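Local coordinates for protein similarities with probable monooxygenase (Photorhabdus luminescens, PDB 4HB9) that binds flavin-adenine dinucleotide and is probably a monooxygenase related to aromatic ring hydroxylases, possibly acting in stilbene epoxidation, at residues Leu65-Ala70 with Gln105-Ser110; Met185-Ala190 with Ser295-Arg300; Arg189-Pro194 with Leu237-Asn242. One frame throughout, in Å; residues are numbered along the deposited sequence.

Contact 1: Leu65-Ala70 with Gln105-Ser110; sequences LAFEEA and QRLSIS. With EDO (1,2-ethanediol), chain K.
The backbone oxygen of Glu68 accepts a 2.7 Å hydrogen bond from O1 of a 1,2-ethanediol molecule, whose C1 lies against CD2 of Leu107, so this small solute, probably from the crystallisation liquor, bridges helix and strand at one margin. The same oxygen also receives a weak bond from the hydroxyl of Ser71. The side-chain contacts that cross are all apolar. Phe67 holds CG opposite the backbone N (chi1 176°), which sends the ring from the helix toward the strand. There Leu107 CD1 comes up to the ring edge, close to its plane, 3.8 Å from Phe67 CE2, whereas Ile109 CD1 approaches Phe67 CD1 obliquely. That same Ile109 methyl lies 3.8 Å from Ala70 CB and is thus shared between ring and methyl. The axes of helix segment 65-70 and strand 106-110 run almost perpendicular, at 92°. Strand 106-110 is the middle one of a three-stranded antiparallel sheet, and Leu114 and Leu55 also touch the Phe67 side chain. On the other side of the strand, Ser108 lies beside His46, an FAD-binding residue. Helix 61-70 is thus seated on this sheet by shape and burial of these side chains rather than by polar bonds between the segments.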
ATOM      1  N   LEU A  65      20.313   1.015  -5.991  1.00 19.20           N
ATOM      2  CA  LEU A  65      20.659   2.028  -7.008  1.00 19.65           C
ATOM      3  C   LEU A  65      19.558   2.178  -8.061  1.00 17.71           C
ATOM      4  O   LEU A  65      19.287   3.301  -8.522  1.00 16.46           O
ATOM      5  CB  LEU A  65      21.993   1.716  -7.685  1.00 20.54           C
ATOM      6  CG  LEU A  65      23.261   1.846  -6.849  1.00 23.76           C
ATOM      7  CD1 LEU A  65      24.475   1.602  -7.729  1.00 25.83           C
ATOM      8  CD2 LEU A  65      23.392   3.185  -6.156  1.00 26.08           C
ATOM      9  N   ALA A  66      18.918   1.072  -8.446  1.00 16.85           N
ATOM     10  CA  ALA A  66      17.808   1.123  -9.412  1.00 17.16           C
ATOM     11  C   ALA A  66      16.600   1.910  -8.856  1.00 17.49           C
ATOM     12  O   ALA A  66      15.937   2.675  -9.577  1.00 17.32           O
ATOM     13  CB  ALA A  66      17.383  -0.265  -9.843  1.00 17.20           C
ATOM     14  N   PHE A  67      16.345   1.725  -7.575  1.00 16.91           N
ATOM     15  CA  PHE A  67      15.345   2.498  -6.863  1.00 17.77           C
ATOM     16  C   PHE A  67      15.641   3.994  -6.879  1.00 17.87           C
ATOM     17  O   PHE A  67      14.751   4.785  -7.178  1.00 17.78           O
ATOM     18  CB  PHE A  67      15.183   2.025  -5.411  1.00 17.84           C
ATOM     19  CG  PHE A  67      14.230   2.864  -4.625  1.00 18.68           C
ATOM     20  CD1 PHE A  67      12.861   2.717  -4.796  1.00 17.97           C
ATOM     21  CD2 PHE A  67      14.691   3.822  -3.726  1.00 19.66           C
ATOM     22  CE1 PHE A  67      11.973   3.499  -4.102  1.00 17.52           C
ATOM     23  CE2 PHE A  67      13.802   4.609  -3.016  1.00 19.44           C
ATOM     24  CZ  PHE A  67      12.444   4.460  -3.206  1.00 19.29           C
ATOM     25  N   GLU A  68      16.869   4.372  -6.556  1.00 17.74           N
ATOM     26  CA  GLU A  68      17.264   5.776  -6.564  1.00 19.02           C
ATOM     27  C   GLU A  68      17.076   6.360  -7.965  1.00 19.30           C
ATOM     28  O   GLU A  68      16.589   7.472  -8.099  1.00 20.68           O
ATOM     29  CB  GLU A  68      18.725   5.944  -6.120  1.00 21.19           C
ATOM     30  CG  GLU A  68      18.918   5.684  -4.642  1.00 23.46           C
ATOM     31  CD  GLU A  68      20.325   5.929  -4.173  1.00 26.64           C
ATOM     32  OE1 GLU A  68      21.277   5.382  -4.771  1.00 30.67           O
ATOM     33  OE2 GLU A  68      20.465   6.641  -3.172  1.00 31.80           O
ATOM     34  N   GLU A  69      17.456   5.595  -8.979  1.00 18.65           N
ATOM     35  CA  GLU A  69      17.336   5.996 -10.386  1.00 19.19           C
ATOM     36  C   GLU A  69      15.872   6.194 -10.828  1.00 19.67           C
ATOM     37  O   GLU A  69      15.562   7.132 -11.563  1.00 19.05           O
ATOM     38  CB  GLU A  69      18.041   4.969 -11.260  1.00 19.38           C
ATOM     39  CG  GLU A  69      17.919   5.154 -12.765  1.00 20.51           C
ATOM     40  CD  GLU A  69      18.550   6.422 -13.302  1.00 22.44           C
ATOM     41  OE1 GLU A  69      19.459   6.981 -12.650  1.00 23.13           O
ATOM     42  OE2 GLU A  69      18.138   6.854 -14.415  1.00 22.60           O
ATOM     43  N   ALA A  70      14.978   5.307 -10.383  1.00 19.62           N
ATOM     44  CA  ALA A  70      13.589   5.342 -10.840  1.00 19.96           C
ATOM     45  C   ALA A  70      12.725   6.348 -10.083  1.00 19.91           C
ATOM     46  O   ALA A  70      11.753   6.869 -10.640  1.00 20.16           O
ATOM     47  CB  ALA A  70      12.968   3.957 -10.757  1.00 19.82           C
ATOM     48  N   GLN A 105       9.946  15.767   2.510  1.00 55.02           N
ATOM     49  CA  GLN A 105      10.398  15.424   1.154  1.00 57.80           C
ATOM     50  C   GLN A 105      10.448  13.907   0.923  1.00 51.51           C
ATOM     51  O   GLN A 105      11.402  13.245   1.322  1.00 51.23           O
ATOM     52  CB  GLN A 105      11.779  16.021   0.891  1.00 61.23           C
ATOM     53  CG  GLN A 105      12.183  16.017  -0.577  1.00 64.46           C
ATOM     54  CD  GLN A 105      11.691  17.243  -1.334  1.00 68.73           C
ATOM     55  OE1 GLN A 105      10.615  17.781  -1.051  1.00 71.24           O
ATOM     56  NE2 GLN A 105      12.478  17.688  -2.309  1.00 69.00           N
ATOM     57  N   ARG A 106       9.436  13.374   0.249  1.00 43.37           N
ATOM     58  CA  ARG A 106       9.322  11.931   0.039  1.00 37.94           C
ATOM     59  C   ARG A 106       9.890  11.505  -1.317  1.00 32.26           C
ATOM     60  O   ARG A 106      10.275  12.353  -2.133  1.00 29.74           O
ATOM     61  CB  ARG A 106       7.854  11.531   0.172  1.00 41.42           C
ATOM     62  CG  ARG A 106       7.423  11.385   1.629  1.00 46.48           C
ATOM     63  CD  ARG A 106       5.990  11.811   1.871  1.00 50.77           C
ATOM     64  NE  ARG A 106       5.559  11.488   3.233  1.00 57.44           N
ATOM     65  CZ  ARG A 106       5.961  12.120   4.341  1.00 62.86           C
ATOM     66  NH1 ARG A 106       6.830  13.125   4.288  1.00 62.89           N
ATOM     67  NH2 ARG A 106       5.498  11.733   5.528  1.00 66.98           N
ATOM     68  N   LEU A 107       9.924  10.192  -1.551  1.00 24.55           N
ATOM     69  CA  LEU A 107      10.323   9.640  -2.827  1.00 23.65           C
ATOM     70  C   LEU A 107       9.113   9.057  -3.536  1.00 23.10           C
ATOM     71  O   LEU A 107       8.367   8.266  -2.964  1.00 25.88           O
ATOM     72  CB  LEU A 107      11.392   8.580  -2.615  1.00 24.37           C
ATOM     73  CG  LEU A 107      12.695   9.176  -2.079  1.00 26.75           C
ATOM     74  CD1 LEU A 107      13.598   8.092  -1.513  1.00 28.97           C
ATOM     75  CD2 LEU A 107      13.397   9.929  -3.186  1.00 28.72           C
ATOM     76  N   SER A 108       8.949   9.424  -4.787  1.00 18.93           N
ATOM     77  CA  SER A 108       7.793   9.048  -5.562  1.00 18.26           C
ATOM     78  C   SER A 108       8.228   8.064  -6.637  1.00 17.73           C
ATOM     79  O   SER A 108       9.202   8.293  -7.328  1.00 18.18           O
ATOM     80  CB  SER A 108       7.144  10.307  -6.157  1.00 18.51           C
ATOM     81  OG  SER A 108       6.081   9.967  -7.020  1.00 19.87           O
ATOM     82  N   ILE A 109       7.542   6.930  -6.719  1.00 16.74           N
ATOM     83  CA  ILE A 109       7.849   5.903  -7.713  1.00 16.33           C
ATOM     84  C   ILE A 109       6.545   5.223  -8.146  1.00 15.95           C
ATOM     85  O   ILE A 109       5.552   5.260  -7.419  1.00 15.88           O
ATOM     86  CB  ILE A 109       8.878   4.898  -7.142  1.00 16.41           C
ATOM     87  CG1 ILE A 109       9.407   3.953  -8.238  1.00 16.57           C
ATOM     88  CG2 ILE A 109       8.293   4.211  -5.915  1.00 17.26           C
ATOM     89  CD1 ILE A 109      10.613   3.111  -7.836  1.00 16.93           C
ATOM     90  N   SER A 110       6.512   4.628  -9.340  1.00 15.26           N
ATOM     91  CA  SER A 110       5.327   3.889  -9.728  1.00 15.70           C
ATOM     92  C   SER A 110       5.332   2.575  -8.965  1.00 16.65           C
ATOM     93  O   SER A 110       6.393   2.050  -8.632  1.00 16.32           O
ATOM     94  CB  SER A 110       5.273   3.615 -11.238  1.00 16.41           C
ATOM     95  OG  SER A 110       6.342   2.780 -11.636  1.00 16.46           O
TER
HETATM   96  C1  EDO K 510      15.427  10.263  -5.802  1.00 45.15           C
HETATM   97  O1  EDO K 510      16.394   9.261  -6.131  1.00 41.04           O
HETATM   98  C2  EDO K 510      15.088  11.177  -6.975  1.00 45.53           C
HETATM   99  O2  EDO K 510      16.176  11.395  -7.882  1.00 44.95           O

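Contact 2: Met185-Ala190 with Ser295-Arg300; sequences MIIGRA and SPLHLR
Four backbone hydrogen bonds join Met185 to Leu297 and Ile187 to Ser295, two for each pair. The bond from Met185 N to Leu297 O is 2.8 Å long and meets the carbonyl nearly end-on, at 162°, while Ile187 N reaches Ser295 O from 30° off the carbonyl plane. Between these pairs Ile186 faces Pro296 in a non-hydrogen-bonded pair, where the proline costs no bond because its nitrogen points away from the partner strand. CA-H...O contacts add to the closeness here, with Pro296 CA 3.4 Å from Met185 O. The pairing is antiparallel, and strand 295-301 is an outermost strand of the mixed sheet within this chain; such a sheet joined to a Rossmann-type FAD domain is consistent with the flavoprotein hydroxylase family. The tight side chains belong to the face bearing Met185, Ile187 and Leu297. Met185, present as selenomethionine, has CG between the backbone N and the carbonyl carbon (chi1 65°), a placement that sets CG 3.9 Å from Leu297 CB. Farther out its chain bends, and CE lies 4.1 Å from Leu299 CD1. Ile187 CD1 meets Leu297 CD1 at 4.0 Å, and the nearest atoms of the Ile187 side chain and the bound FAD are about 5 Å apart. On the opposite face Ile186 and Pro296 hardly touch each other, each leaning instead on Leu267 of helix 264-274. Ser295, Pro296 and Leu297 remain partly accessible to solvent. The ladder ends at Ile187, where strand 295-301 starts; farther along, Arg189 pairs with Asp290 through both backbone and salt bridge.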
HETATM    1  N   MSE A 185     -14.252   6.991  -0.705  1.00 17.89           N
HETATM    2  CA  MSE A 185     -13.469   7.882  -1.563  1.00 18.50           C
HETATM    3  C   MSE A 185     -13.563   7.443  -2.999  1.00 17.95           C
HETATM    4  O   MSE A 185     -13.890   6.281  -3.300  1.00 17.81           O
HETATM    5  CB  MSE A 185     -12.013   7.952  -1.099  1.00 21.12           C
HETATM    6  CG  MSE A 185     -11.227   6.666  -1.199  1.00 25.40           C
HETATM    7 SE   MSE A 185      -9.362   6.909  -0.519  1.00 39.01          SE
HETATM    8  CE  MSE A 185      -9.553   8.131   0.953  1.00 29.10           C
ATOM      9  N   ILE A 186     -13.306   8.394  -3.884  1.00 17.40           N
ATOM     10  CA  ILE A 186     -13.217   8.153  -5.323  1.00 17.07           C
ATOM     11  C   ILE A 186     -11.880   8.753  -5.745  1.00 16.95           C
ATOM     12  O   ILE A 186     -11.607   9.929  -5.461  1.00 16.04           O
ATOM     13  CB  ILE A 186     -14.400   8.796  -6.075  1.00 17.32           C
ATOM     14  CG1 ILE A 186     -15.730   8.232  -5.587  1.00 17.68           C
ATOM     15  CG2 ILE A 186     -14.277   8.591  -7.576  1.00 17.94           C
ATOM     16  CD1 ILE A 186     -16.945   8.906  -6.188  1.00 17.96           C
ATOM     17  N   ILE A 187     -11.040   7.933  -6.379  1.00 17.75           N
ATOM     18  CA  ILE A 187      -9.667   8.288  -6.734  1.00 17.41           C
ATOM     19  C   ILE A 187      -9.537   8.252  -8.258  1.00 18.06           C
ATOM     20  O   ILE A 187      -9.912   7.259  -8.894  1.00 16.68           O
ATOM     21  CB  ILE A 187      -8.671   7.279  -6.146  1.00 20.49           C
ATOM     22  CG1 ILE A 187      -8.858   7.146  -4.625  1.00 23.62           C
ATOM     23  CG2 ILE A 187      -7.224   7.682  -6.471  1.00 20.37           C
ATOM     24  CD1 ILE A 187      -7.969   6.102  -3.961  1.00 26.74           C
ATOM     25  N   GLY A 188      -9.026   9.330  -8.841  1.00 16.16           N
ATOM     26  CA  GLY A 188      -8.733   9.352 -10.278  1.00 16.34           C
ATOM     27  C   GLY A 188      -7.345   9.892 -10.555  1.00 15.97           C
ATOM     28  O   GLY A 188      -6.716  10.494  -9.677  1.00 15.91           O
ATOM     29  N   ARG A 189      -6.865   9.668 -11.775  1.00 16.75           N
ATOM     30  CA  ARG A 189      -5.589  10.197 -12.198  1.00 17.43           C
ATOM     31  C   ARG A 189      -5.748  10.871 -13.533  1.00 18.16           C
ATOM     32  O   ARG A 189      -6.563  10.456 -14.358  1.00 18.54           O
ATOM     33  CB  ARG A 189      -4.539   9.081 -12.300  1.00 18.73           C
ATOM     34  CG  ARG A 189      -4.822   8.045 -13.388  1.00 18.52           C
ATOM     35  CD  ARG A 189      -3.783   6.936 -13.468  1.00 18.60           C
ATOM     36  NE  ARG A 189      -3.750   6.396 -14.844  1.00 18.67           N
ATOM     37  CZ  ARG A 189      -2.737   5.723 -15.395  1.00 19.16           C
ATOM     38  NH1 ARG A 189      -1.667   5.393 -14.693  1.00 18.84           N
ATOM     39  NH2 ARG A 189      -2.791   5.356 -16.685  1.00 17.89           N
ATOM     40  N   ALA A 190      -4.926  11.883 -13.761  1.00 18.11           N
ATOM     41  CA  ALA A 190      -4.893  12.559 -15.047  1.00 18.33           C
ATOM     42  C   ALA A 190      -3.460  12.748 -15.493  1.00 18.10           C
ATOM     43  O   ALA A 190      -2.664  13.326 -14.766  1.00 17.58           O
ATOM     44  CB  ALA A 190      -5.589  13.896 -14.933  1.00 18.73           C
ATOM     45  N   SER A 295     -11.242   4.789  -9.298  1.00 27.95           N
ATOM     46  CA  SER A 295     -11.530   3.744  -8.311  1.00 28.04           C
ATOM     47  C   SER A 295     -12.355   4.275  -7.140  1.00 24.60           C
ATOM     48  O   SER A 295     -11.917   5.189  -6.431  1.00 22.05           O
ATOM     49  CB  SER A 295     -10.248   3.140  -7.765  1.00 31.42           C
ATOM     50  OG  SER A 295      -9.360   2.812  -8.809  1.00 40.02           O
ATOM     51  N   PRO A 296     -13.529   3.676  -6.908  1.00 23.35           N
ATOM     52  CA  PRO A 296     -14.275   3.942  -5.684  1.00 21.87           C
ATOM     53  C   PRO A 296     -13.884   2.964  -4.583  1.00 23.65           C
ATOM     54  O   PRO A 296     -13.689   1.776  -4.859  1.00 22.92           O
ATOM     55  CB  PRO A 296     -15.717   3.694  -6.116  1.00 23.43           C
ATOM     56  CG  PRO A 296     -15.598   2.618  -7.153  1.00 24.37           C
ATOM     57  CD  PRO A 296     -14.240   2.724  -7.782  1.00 23.48           C
ATOM     58  N   LEU A 297     -13.824   3.442  -3.343  1.00 22.05           N
ATOM     59  CA  LEU A 297     -13.389   2.623  -2.208  1.00 24.40           C
ATOM     60  C   LEU A 297     -14.154   2.998  -0.954  1.00 21.73           C
ATOM     61  O   LEU A 297     -14.282   4.183  -0.635  1.00 20.43           O
ATOM     62  CB  LEU A 297     -11.908   2.855  -1.897  1.00 28.00           C
ATOM     63  CG  LEU A 297     -10.819   2.449  -2.877  1.00 35.18           C
ATOM     64  CD1 LEU A 297      -9.480   2.827  -2.257  1.00 38.58           C
ATOM     65  CD2 LEU A 297     -10.882   0.947  -3.158  1.00 38.12           C
ATOM     66  N   HIS A 298     -14.634   1.996  -0.235  1.00 21.15           N
ATOM     67  CA  HIS A 298     -15.234   2.207   1.087  1.00 20.48           C
ATOM     68  C   HIS A 298     -14.148   1.984   2.132  1.00 21.98           C
ATOM     69  O   HIS A 298     -13.449   0.978   2.090  1.00 20.80           O
ATOM     70  CB  HIS A 298     -16.414   1.246   1.317  1.00 21.44           C
ATOM     71  CG  HIS A 298     -17.563   1.483   0.396  1.00 21.73           C
ATOM     72  ND1 HIS A 298     -18.171   2.712   0.272  1.00 21.03           N
ATOM     73  CD2 HIS A 298     -18.213   0.650  -0.454  1.00 22.40           C
ATOM     74  CE1 HIS A 298     -19.145   2.626  -0.614  1.00 22.88           C
ATOM     75  NE2 HIS A 298     -19.195   1.383  -1.062  1.00 22.84           N
ATOM     76  N   LEU A 299     -13.956   2.938   3.043  1.00 21.07           N
ATOM     77  CA  LEU A 299     -12.867   2.822   3.990  1.00 22.10           C
ATOM     78  C   LEU A 299     -13.289   1.937   5.137  1.00 22.63           C
ATOM     79  O   LEU A 299     -14.375   2.110   5.704  1.00 19.51           O
ATOM     80  CB  LEU A 299     -12.407   4.169   4.528  1.00 23.11           C
ATOM     81  CG  LEU A 299     -11.945   5.172   3.469  1.00 26.15           C
ATOM     82  CD1 LEU A 299     -11.351   6.376   4.181  1.00 27.11           C
ATOM     83  CD2 LEU A 299     -10.930   4.572   2.504  1.00 28.30           C
ATOM     84  N   ARG A 300     -12.421   0.983   5.442  1.00 23.48           N
ATOM     85  CA  ARG A 300     -12.599   0.077   6.558  1.00 26.49           C
ATOM     86  C   ARG A 300     -11.391   0.207   7.469  1.00 27.54           C
ATOM     87  O   ARG A 300     -10.317   0.650   7.035  1.00 28.04           O
ATOM     88  CB  ARG A 300     -12.823  -1.345   6.050  1.00 30.32           C
ATOM     89  CG  ARG A 300     -14.138  -1.446   5.291  1.00 34.96           C
ATOM     90  CD  ARG A 300     -14.421  -2.819   4.718  1.00 40.43           C
ATOM     91  NE  ARG A 300     -15.612  -2.808   3.855  1.00 44.31           N
ATOM     92  CZ  ARG A 300     -15.624  -2.595   2.533  1.00 46.94           C
ATOM     93  NH1 ARG A 300     -14.502  -2.368   1.852  1.00 49.01           N
ATOM     94  NH2 ARG A 300     -16.785  -2.615   1.880  1.00 46.38           N
TER

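Contact 3: Arg189-Pro194 with Leu237-Asn242; sequences RARLTP and LAEIDN
The guanidinium group of Arg191 carries Asp241 OD2 and a water at its edge, both in its plane, while Glu239 OE2 stands obliquely to it. Arg191, Glu239 and Asp241 form a salt-bridge network where strands 179-191 and 240-251, antiparallel neighbours in the mixed sheet, diverge at the protein surface. Asp241 presents its carboxylate at 79° to the guanidinium plane, and a single oxygen does the binding. OD2 accepts a 2.8 Å bond from Arg191 NE, almost straight at 169° and received on the anti lone pair, plus a weak one from Arg191 NH2. Water 2 gives the same oxygen a further bond. Three donors therefore grip OD2, which would probably favour the ionised acid, and the other oxygen, OD1, accepts a weak bond from the backbone N of Asn242. The arginine chain is extended, with CG opposite the backbone N (chi1 -174°), and this carries the guanidinium to the Asp241 carboxylate. Glu239 is a more distant partner, its OE2 3.6 Å from Arg191 NH2; water 1 spans the pair, accepting from Arg191 NH2 at 2.8 Å and donating to Glu239 OE2 at 2.7 Å. Phe243 and Val229 also pack on the arginine side chain. Alongside the charged cluster, the backbones are joined by Leu192 N to Asn242 O at 2.9 Å, and Leu192 CD1 lies against Asn242 CB. Leu192 centres an inverse gamma turn, whose weak bond runs 2.9 Å from Thr193 N to Arg191 O.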
ATOM      1  N   ARG A 189      -6.865   9.668 -11.775  1.00 16.75           N
ATOM      2  CA  ARG A 189      -5.589  10.197 -12.198  1.00 17.43           C
ATOM      3  C   ARG A 189      -5.748  10.871 -13.533  1.00 18.16           C
ATOM      4  O   ARG A 189      -6.563  10.456 -14.358  1.00 18.54           O
ATOM      5  CB  ARG A 189      -4.539   9.081 -12.300  1.00 18.73           C
ATOM      6  CG  ARG A 189      -4.822   8.045 -13.388  1.00 18.52           C
ATOM      7  CD  ARG A 189      -3.783   6.936 -13.468  1.00 18.60           C
ATOM      8  NE  ARG A 189      -3.750   6.396 -14.844  1.00 18.67           N
ATOM      9  CZ  ARG A 189      -2.737   5.723 -15.395  1.00 19.16           C
ATOM     10  NH1 ARG A 189      -1.667   5.393 -14.693  1.00 18.84           N
ATOM     11  NH2 ARG A 189      -2.791   5.356 -16.685  1.00 17.89           N
ATOM     12  N   ALA A 190      -4.926  11.883 -13.761  1.00 18.11           N
ATOM     13  CA  ALA A 190      -4.893  12.559 -15.047  1.00 18.33           C
ATOM     14  C   ALA A 190      -3.460  12.748 -15.493  1.00 18.10           C
ATOM     15  O   ALA A 190      -2.664  13.326 -14.766  1.00 17.58           O
ATOM     16  CB  ALA A 190      -5.589  13.896 -14.933  1.00 18.73           C
ATOM     17  N   ARG A 191      -3.144  12.287 -16.698  1.00 18.84           N
ATOM     18  CA  ARG A 191      -1.786  12.422 -17.233  1.00 19.73           C
ATOM     19  C   ARG A 191      -1.394  13.888 -17.430  1.00 19.42           C
ATOM     20  O   ARG A 191      -2.156  14.683 -18.017  1.00 19.08           O
ATOM     21  CB  ARG A 191      -1.682  11.676 -18.537  1.00 20.95           C
ATOM     22  CG  ARG A 191      -0.279  11.641 -19.083  1.00 20.96           C
ATOM     23  CD  ARG A 191      -0.187  10.722 -20.279  1.00 20.27           C
ATOM     24  NE  ARG A 191       1.161  10.755 -20.808  1.00 21.00           N
ATOM     25  CZ  ARG A 191       1.504  10.295 -22.006  1.00 23.58           C
ATOM     26  NH1 ARG A 191       0.599   9.761 -22.813  1.00 23.15           N
ATOM     27  NH2 ARG A 191       2.762  10.372 -22.402  1.00 23.73           N
ATOM     28  N   LEU A 192      -0.224  14.264 -16.935  1.00 19.15           N
ATOM     29  CA  LEU A 192       0.262  15.635 -17.090  1.00 21.55           C
ATOM     30  C   LEU A 192       0.928  15.793 -18.436  1.00 22.50           C
ATOM     31  O   LEU A 192       2.159  15.804 -18.547  1.00 22.60           O
ATOM     32  CB  LEU A 192       1.242  16.037 -15.999  1.00 22.02           C
ATOM     33  CG  LEU A 192       0.550  16.572 -14.761  1.00 27.01           C
ATOM     34  CD1 LEU A 192       1.533  16.759 -13.612  1.00 27.36           C
ATOM     35  CD2 LEU A 192      -0.156  17.892 -15.076  1.00 29.52           C
ATOM     36  N   THR A 193       0.084  15.900 -19.453  1.00 21.92           N
ATOM     37  CA  THR A 193       0.526  16.035 -20.821  1.00 21.99           C
ATOM     38  C   THR A 193       0.931  17.499 -21.018  1.00 21.79           C
ATOM     39  O   THR A 193       0.625  18.370 -20.182  1.00 20.09           O
ATOM     40  CB  THR A 193      -0.631  15.745 -21.789  1.00 22.52           C
ATOM     41  OG1 THR A 193      -1.693  16.640 -21.478  1.00 19.73           O
ATOM     42  CG2 THR A 193      -1.135  14.328 -21.675  1.00 24.22           C
ATOM     43  N   PRO A 194       1.595  17.797 -22.147  1.00 24.24           N
ATOM     44  CA  PRO A 194       1.856  19.197 -22.497  1.00 24.77           C
ATOM     45  C   PRO A 194       0.587  20.062 -22.465  1.00 22.64           C
ATOM     46  O   PRO A 194       0.589  21.146 -21.894  1.00 23.03           O
ATOM     47  CB  PRO A 194       2.442  19.091 -23.916  1.00 25.36           C
ATOM     48  CG  PRO A 194       3.095  17.766 -23.934  1.00 26.80           C
ATOM     49  CD  PRO A 194       2.228  16.864 -23.090  1.00 24.72           C
ATOM     50  N   LEU A 237       8.355  -2.817 -20.192  1.00 30.44           N
ATOM     51  CA  LEU A 237       8.062  -1.834 -21.237  1.00 31.30           C
ATOM     52  C   LEU A 237       7.155  -0.697 -20.765  1.00 30.44           C
ATOM     53  O   LEU A 237       6.714   0.111 -21.563  1.00 31.20           O
ATOM     54  CB  LEU A 237       7.411  -2.545 -22.423  1.00 34.03           C
ATOM     55  CG  LEU A 237       8.304  -3.575 -23.137  1.00 37.57           C
ATOM     56  CD1 LEU A 237       7.530  -4.193 -24.287  1.00 40.30           C
ATOM     57  CD2 LEU A 237       9.609  -2.958 -23.641  1.00 39.79           C
ATOM     58  N   ALA A 238       6.879  -0.602 -19.470  1.00 27.29           N
ATOM     59  CA  ALA A 238       5.950   0.427 -19.021  1.00 26.46           C
ATOM     60  C   ALA A 238       6.528   1.786 -19.384  1.00 25.13           C
ATOM     61  O   ALA A 238       7.730   2.012 -19.245  1.00 23.97           O
ATOM     62  CB  ALA A 238       5.712   0.332 -17.516  1.00 25.69           C
ATOM     63  N   GLU A 239       5.669   2.681 -19.863  1.00 25.25           N
ATOM     64  CA  GLU A 239       6.044   4.061 -20.117  1.00 25.79           C
ATOM     65  C   GLU A 239       5.604   4.931 -18.932  1.00 22.69           C
ATOM     66  O   GLU A 239       4.415   5.174 -18.729  1.00 19.83           O
ATOM     67  CB  GLU A 239       5.380   4.554 -21.416  1.00 29.45           C
ATOM     68  CG  GLU A 239       5.682   5.995 -21.759  1.00 33.18           C
ATOM     69  CD  GLU A 239       4.891   6.488 -22.966  1.00 38.68           C
ATOM     70  OE1 GLU A 239       4.171   5.684 -23.611  1.00 40.28           O
ATOM     71  OE2 GLU A 239       5.001   7.694 -23.269  1.00 45.16           O
ATOM     72  N   ILE A 240       6.563   5.417 -18.159  1.00 21.49           N
ATOM     73  CA  ILE A 240       6.229   6.100 -16.904  1.00 20.98           C
ATOM     74  C   ILE A 240       6.108   7.605 -17.135  1.00 22.12           C
ATOM     75  O   ILE A 240       6.976   8.211 -17.767  1.00 21.79           O
ATOM     76  CB  ILE A 240       7.273   5.817 -15.823  1.00 20.48           C
ATOM     77  CG1 ILE A 240       7.463   4.304 -15.659  1.00 20.94           C
ATOM     78  CG2 ILE A 240       6.871   6.495 -14.511  1.00 21.69           C
ATOM     79  CD1 ILE A 240       6.226   3.535 -15.227  1.00 21.28           C
ATOM     80  N   ASP A 241       5.023   8.193 -16.641  1.00 19.55           N
ATOM     81  CA  ASP A 241       4.838   9.642 -16.725  1.00 20.21           C
ATOM     82  C   ASP A 241       4.270  10.153 -15.410  1.00 19.29           C
ATOM     83  O   ASP A 241       3.909   9.359 -14.511  1.00 19.56           O
ATOM     84  CB  ASP A 241       3.913   9.983 -17.895  1.00 21.32           C
ATOM     85  CG  ASP A 241       4.123  11.412 -18.460  1.00 23.10           C
ATOM     86  OD1 ASP A 241       4.940  12.213 -17.943  1.00 22.31           O
ATOM     87  OD2 ASP A 241       3.399  11.731 -19.422  1.00 22.18           O
ATOM     88  N   ASN A 242       4.224  11.473 -15.307  1.00 18.57           N
ATOM     89  CA  ASN A 242       3.610  12.174 -14.199  1.00 18.76           C
ATOM     90  C   ASN A 242       2.099  12.250 -14.376  1.00 18.04           C
ATOM     91  O   ASN A 242       1.596  12.567 -15.474  1.00 18.56           O
ATOM     92  CB  ASN A 242       4.179  13.604 -14.092  1.00 20.12           C
ATOM     93  CG  ASN A 242       5.692  13.632 -13.970  1.00 21.68           C
ATOM     94  OD1 ASN A 242       6.391  14.162 -14.842  1.00 24.20           O
ATOM     95  ND2 ASN A 242       6.204  13.081 -12.899  1.00 19.61           N
TER
HETATM   96  O   HOH W   1       3.584   9.269 -24.874  1.00 45.23           O
HETATM   97  O   HOH W   2       3.609  14.054 -20.520  1.00 26.22           O
HETATM   98  O   HOH W   3       4.624  15.209 -17.182  1.00 32.33           O

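How the contacts relate
Along the chain contact 1 closes first, and contacts 2 and 3 then both start from strand 179-191, sharing Arg189 and Ala190. In the mixed sheet that strand lies between its partners: 240-251, which gives contact 3 its second segment, and 295-301, which gives contact 2 its own. Their centres are about 19 Å apart. Contact 1 belongs to the small antiparallel sheet, its centre about 24 Å from that of contact 2 and about 16 Å from that of contact 3. Contacts 1 and 3 meet where Ser110 OG touches Ile240 CD1 at 3.7 Å, while contact 2 comes within about 5 Å of the flavin cofactor, measured from the Ile187 side chain to the nearest atoms.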